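Local coordinates for protein GDP-6-deoxy-D-mannose reductase (Pseudomonas aeruginosa, PDB 6X3B) that probably reduces GDP-4-dehydro-6-deoxy-D-mannose with NADPH to GDP-D-rhamnose, a precursor for the bacterial lipopolysaccharide O-antigen, at residues A[259-264]-A[304-309]; A[263-268]-A[312-317]. One frame throughout, in Å; residues are numbered along the deposited sequence.

Both contacts join the same two helices, 255-266 and 306-320. Contact 1 pairs the middle of the first helix with the opening turn of the second; contact 2 lies about 8 Å away, centre to centre, and pairs the end of the first helix with the middle of the second. Van der Waals packing links the two: Lys-307 CG lies 3.8 Å from Ile-265 CD1, and Leu-314 CD1 comes within 3.5 Å of Leu-262 O. Contact 1 lies at the surface, whereas two of the three touching residues of contact 2 are buried. In contact 1 the side chain of Ile-306 is about 13 Å from the bound NADPH.

Contact 1: residues A[259-264]-A[304-309]; sequences IELLAD and ITIKQS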
loop_
_atom_site.group_PDB
_atom_site.type_symbol
_atom_site.label_atom_id
_atom_site.label_comp_id
_atom_site.label_asym_id
_atom_site.label_seq_id
_atom_site.Cartn_x
_atom_site.Cartn_y
_atom_site.Cartn_z
ATOM N N ILE A 259 27.244 -15.094 14.605
ATOM C CA ILE A 259 28.415 -15.618 13.895
ATOM C C ILE A 259 29.334 -16.368 14.853
ATOM O O ILE A 259 29.855 -17.444 14.525
ATOM C CB ILE A 259 29.169 -14.487 13.176
ATOM C CG1 ILE A 259 28.373 -13.986 11.975
ATOM C CG2 ILE A 259 30.547 -14.967 12.702
ATOM C CD1 ILE A 259 28.924 -12.663 11.418
ATOM N N GLU A 260 29.556 -15.809 16.045
ATOM C CA GLU A 260 30.370 -16.489 17.043
ATOM C C GLU A 260 29.758 -17.830 17.443
ATOM O O GLU A 260 30.480 -18.820 17.609
ATOM C CB GLU A 260 30.561 -15.590 18.263
ATOM C CG GLU A 260 31.596 -14.471 18.010
ATOM C CD GLU A 260 31.622 -13.442 19.115
ATOM O OE1 GLU A 260 32.632 -13.376 19.859
ATOM O OE2 GLU A 260 30.625 -12.696 19.243
ATOM N N LEU A 261 28.429 -17.884 17.595
ATOM C CA LEU A 261 27.785 -19.149 17.939
ATOM C C LEU A 261 27.894 -20.156 16.799
ATOM O O LEU A 261 28.047 -21.358 17.044
ATOM C CB LEU A 261 26.321 -18.915 18.329
ATOM C CG LEU A 261 25.519 -20.135 18.805
ATOM C CD1 LEU A 261 26.224 -20.815 19.969
ATOM C CD2 LEU A 261 24.090 -19.730 19.211
ATOM N N LEU A 262 27.832 -19.695 15.547
ATOM C CA LEU A 262 28.067 -20.601 14.425
ATOM C C LEU A 262 29.465 -21.214 14.497
ATOM O O LEU A 262 29.628 -22.429 14.360
ATOM C CB LEU A 262 27.878 -19.867 13.098
ATOM C CG LEU A 262 26.465 -19.702 12.530
ATOM C CD1 LEU A 262 26.526 -18.706 11.364
ATOM C CD2 LEU A 262 25.880 -21.023 12.066
ATOM N N ALA A 263 30.492 -20.377 14.688
ATOM C CA ALA A 263 31.859 -20.872 14.830
ATOM C C ALA A 263 31.972 -21.867 15.975
ATOM O O ALA A 263 32.624 -22.910 15.838
ATOM C CB ALA A 263 32.823 -19.703 15.047
ATOM N N ASP A 264 31.343 -21.563 17.112
ATOM C CA ASP A 264 31.380 -22.469 18.255
ATOM C C ASP A 264 30.740 -23.810 17.910
ATOM O O ASP A 264 31.302 -24.876 18.198
ATOM C CB ASP A 264 30.680 -21.818 19.457
ATOM C CG ASP A 264 30.947 -22.552 20.762
ATOM O OD1 ASP A 264 31.923 -23.329 20.824
ATOM O OD2 ASP A 264 30.176 -22.359 21.729
ATOM N N ILE A 304 11.821 -23.388 18.598
ATOM C CA ILE A 304 13.152 -23.808 18.168
ATOM C C ILE A 304 14.175 -22.838 18.736
ATOM O O ILE A 304 14.029 -21.622 18.579
ATOM C CB ILE A 304 13.249 -23.867 16.634
ATOM C CG1 ILE A 304 12.181 -24.799 16.057
ATOM C CG2 ILE A 304 14.628 -24.307 16.217
ATOM C CD1 ILE A 304 12.363 -26.242 16.469
ATOM N N THR A 305 15.205 -23.358 19.400
ATOM C CA THR A 305 16.226 -22.465 19.936
ATOM C C THR A 305 17.143 -21.982 18.816
ATOM O O THR A 305 17.307 -22.640 17.778
ATOM C CB THR A 305 17.077 -23.148 21.011
ATOM O OG1 THR A 305 17.805 -24.238 20.421
ATOM C CG2 THR A 305 16.216 -23.663 22.174
ATOM N N ILE A 306 17.790 -20.842 19.058
ATOM C CA ILE A 306 18.708 -20.306 18.059
ATOM C C ILE A 306 19.845 -21.291 17.798
ATOM O O ILE A 306 20.228 -21.525 16.647
ATOM C CB ILE A 306 19.216 -18.913 18.490
ATOM C CG1 ILE A 306 20.154 -18.328 17.433
ATOM C CG2 ILE A 306 19.909 -18.969 19.841
ATOM C CD1 ILE A 306 19.618 -18.428 16.032
ATOM N N LYS A 307 20.374 -21.919 18.849
ATOM C CA LYS A 307 21.446 -22.885 18.640
ATOM C C LYS A 307 20.991 -24.005 17.717
ATOM O O LYS A 307 21.695 -24.359 16.773
ATOM C CB LYS A 307 21.940 -23.440 19.974
ATOM C CG LYS A 307 23.312 -24.065 19.880
ATOM C CD LYS A 307 23.908 -24.329 21.247
ATOM C CE LYS A 307 23.591 -25.734 21.717
ATOM N NZ LYS A 307 24.441 -26.119 22.886
ATOM N N GLN A 308 19.794 -24.560 17.949
ATOM C CA GLN A 308 19.322 -25.597 17.034
ATOM C C GLN A 308 19.191 -25.061 15.610
ATOM O O GLN A 308 19.524 -25.763 14.644
ATOM C CB GLN A 308 17.991 -26.194 17.505
ATOM C CG GLN A 308 17.450 -27.201 16.507
ATOM C CD GLN A 308 16.337 -28.073 17.058
ATOM O OE1 GLN A 308 15.940 -27.947 18.218
ATOM N NE2 GLN A 308 15.838 -28.976 16.223
ATOM N N SER A 309 18.694 -23.823 15.455
ATOM C CA SER A 309 18.542 -23.252 14.119
ATOM C C SER A 309 19.881 -23.127 13.416
ATOM O O SER A 309 19.991 -23.399 12.218
ATOM C CB SER A 309 17.904 -21.861 14.190
ATOM O OG SER A 309 16.574 -21.936 14.642
#
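Leu-261 reaches from helix 255-266 to Ile-306 and Lys-307, in the first turn of helix 306-320. Just before that turn stands Thr-305, the N-cap: its OG1 accepts a nearly straight bond from Gln-308 N, 3.2 Å at 163°, which ties down the first turn on which Leu-261 lands. Ile-306 offers its CG2 branch, 4.3 Å from Leu-261 CD2, while its side chain also touches Leu-258 of the facing helix and Ile-182 of strand 172-182. At Lys-307 the same leucine methyl meets the base of the residue rather than its tip. Leu-261 CD2 is 4.2 Å from Lys-307 CA and 4.4 Å from its CB, where the two backbones approach to 7.4 Å between the CA atoms of Leu-261 and Lys-307. With CG anti to the backbone N (chi1 -176°), CD2 comes to lie against both Ile-306 and Lys-307. The lysine chain then leads off, and its NZ stays 7.0 Å from Asp-264 OD2, too far for a salt bridge. Two residues on, Ser-309 OG hydrogen-bonds to Asp-224 OD2. No hydrogen bond crosses between the segments, so these two segments meet by light van der Waals packing at the surface; the opposite charges of Asp-264 and Lys-307 would probably add no more than a weak, long-range attraction.

Contact 2: residues A[263-268]-A[312-317]; sequences ADIAQV and AILSDW
Leu-314 turns its CG anti to the carbonyl carbon (chi1 -79°) and carries CD1 on in a nearly extended chain (chi2 167°), which brings that methyl up to Ile-265 and Ala-266. Ile-265 answers with CG2, the branch that lies anti to its backbone N. Leu-314 CD1 sits 3.7 Å from Ile-265 CG2 and 3.9 Å from its CB, the two side chains crossing at a slant. The same methyl lies 4.1 Å from Ala-266 CB, and the CA atoms of Ala-266 and Leu-314 are 7.4 Å apart. Ala-266 also packs on Ile-199 of helix 191-203, so a third helix closes in beside the pair. Immediately after it, helix 255-266 ends in a Schellman motif: Gln-267 takes a positive phi of 59°, while Val-268 N bonds back to Ala-263 O and Gln-267 N to Asp-264 O. Lys-203 NZ hydrogen-bonds to Ala-266 O, giving that carbonyl at the helix end a partner from helix 191-203. No hydrogen bond crosses the two segments, and the side chains that meet are all apolar; CD1 also rests against the backbone N of Ala-266. One leucine methyl makes the closest contacts, so the pairing rests on van der Waals packing without directional bonds.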
loop_
_atom_site.group_PDB
_atom_site.type_symbol
_atom_site.label_atom_id
_atom_site.label_comp_id
_atom_site.label_asym_id
_atom_site.label_seq_id
_atom_site.Cartn_x
_atom_site.Cartn_y
_atom_site.Cartn_z
ATOM N N ALA A 263 30.492 -20.377 14.688
ATOM C CA ALA A 263 31.859 -20.872 14.830
ATOM C C ALA A 263 31.972 -21.867 15.975
ATOM O O ALA A 263 32.624 -22.910 15.838
ATOM C CB ALA A 263 32.823 -19.703 15.047
ATOM N N ASP A 264 31.343 -21.563 17.112
ATOM C CA ASP A 264 31.380 -22.469 18.255
ATOM C C ASP A 264 30.740 -23.810 17.910
ATOM O O ASP A 264 31.302 -24.876 18.198
ATOM C CB ASP A 264 30.680 -21.818 19.457
ATOM C CG ASP A 264 30.947 -22.552 20.762
ATOM O OD1 ASP A 264 31.923 -23.329 20.824
ATOM O OD2 ASP A 264 30.176 -22.359 21.729
ATOM N N ILE A 265 29.565 -23.777 17.279
ATOM C CA ILE A 265 28.899 -25.021 16.893
ATOM C C ILE A 265 29.771 -25.811 15.924
ATOM O O ILE A 265 29.843 -27.046 15.988
ATOM C CB ILE A 265 27.518 -24.719 16.292
ATOM C CG1 ILE A 265 26.586 -24.147 17.369
ATOM C CG2 ILE A 265 26.880 -25.987 15.666
ATOM C CD1 ILE A 265 25.376 -23.384 16.791
ATOM N N ALA A 266 30.452 -25.112 15.018
ATOM C CA ALA A 266 31.249 -25.763 13.986
ATOM C C ALA A 266 32.599 -26.255 14.491
ATOM O O ALA A 266 33.284 -26.979 13.759
ATOM C CB ALA A 266 31.459 -24.801 12.822
ATOM N N GLN A 267 32.985 -25.879 15.716
ATOM C CA GLN A 267 34.299 -26.198 16.285
ATOM C C GLN A 267 35.405 -25.616 15.409
ATOM O O GLN A 267 36.415 -26.261 15.101
ATOM C CB GLN A 267 34.454 -27.709 16.516
ATOM C CG GLN A 267 33.379 -28.222 17.478
ATOM C CD GLN A 267 33.420 -29.739 17.677
ATOM O OE1 GLN A 267 34.150 -30.251 18.525
ATOM N NE2 GLN A 267 32.663 -30.450 16.874
ATOM N N VAL A 268 35.190 -24.367 15.008
ATOM C CA VAL A 268 36.108 -23.599 14.184
ATOM C C VAL A 268 36.448 -22.324 14.940
ATOM O O VAL A 268 35.629 -21.789 15.695
ATOM C CB VAL A 268 35.471 -23.304 12.802
ATOM C CG1 VAL A 268 36.097 -22.106 12.123
ATOM C CG2 VAL A 268 35.553 -24.544 11.912
ATOM N N ALA A 312 21.360 -26.484 12.420
ATOM C CA ALA A 312 20.655 -27.036 11.273
ATOM C C ALA A 312 21.205 -26.462 9.973
ATOM O O ALA A 312 21.449 -27.209 9.015
ATOM C CB ALA A 312 19.142 -26.787 11.419
ATOM N N ILE A 313 21.465 -25.148 9.924
ATOM C CA ILE A 313 21.972 -24.611 8.660
ATOM C C ILE A 313 23.425 -25.025 8.418
ATOM O O ILE A 313 23.834 -25.202 7.263
ATOM C CB ILE A 313 21.799 -23.077 8.552
ATOM C CG1 ILE A 313 22.579 -22.322 9.629
ATOM C CG2 ILE A 313 20.328 -22.701 8.574
ATOM C CD1 ILE A 313 22.554 -20.789 9.423
ATOM N N LEU A 314 24.228 -25.201 9.474
ATOM C CA LEU A 314 25.589 -25.701 9.276
ATOM C C LEU A 314 25.577 -27.134 8.758
ATOM O O LEU A 314 26.316 -27.471 7.826
ATOM C CB LEU A 314 26.399 -25.618 10.566
ATOM C CG LEU A 314 26.977 -24.267 10.953
ATOM C CD1 LEU A 314 27.444 -24.348 12.410
ATOM C CD2 LEU A 314 28.132 -23.830 10.018
ATOM N N SER A 315 24.732 -27.988 9.349
ATOM C CA SER A 315 24.641 -29.382 8.921
ATOM C C SER A 315 24.198 -29.488 7.475
ATOM O O SER A 315 24.691 -30.341 6.727
ATOM C CB SER A 315 23.657 -30.162 9.802
ATOM O OG SER A 315 23.989 -30.036 11.168
ATOM N N ASP A 316 23.227 -28.668 7.078
ATOM C CA ASP A 316 22.786 -28.700 5.694
ATOM C C ASP A 316 23.936 -28.376 4.753
ATOM O O ASP A 316 24.120 -29.043 3.728
ATOM C CB ASP A 316 21.637 -27.722 5.477
ATOM C CG ASP A 316 21.124 -27.757 4.054
ATOM O OD1 ASP A 316 20.545 -28.801 3.667
ATOM O OD2 ASP A 316 21.314 -26.756 3.330
ATOM N N TRP A 317 24.732 -27.373 5.120
ATOM C CA TRP A 317 25.875 -26.940 4.274
ATOM C C TRP A 317 26.957 -28.023 4.185
ATOM O O TRP A 317 27.532 -28.184 3.102
ATOM C CB TRP A 317 26.427 -25.603 4.771
ATOM C CG TRP A 317 25.732 -24.447 4.127
ATOM C CD1 TRP A 317 25.037 -23.448 4.741
ATOM C CD2 TRP A 317 25.638 -24.192 2.716
ATOM N NE1 TRP A 317 24.530 -22.583 3.812
ATOM C CE2 TRP A 317 24.885 -23.012 2.561
ATOM C CE3 TRP A 317 26.125 -24.839 1.576
ATOM C CZ2 TRP A 317 24.609 -22.468 1.309
ATOM C CZ3 TRP A 317 25.850 -24.300 0.339
ATOM C CH2 TRP A 317 25.102 -23.131 0.212
#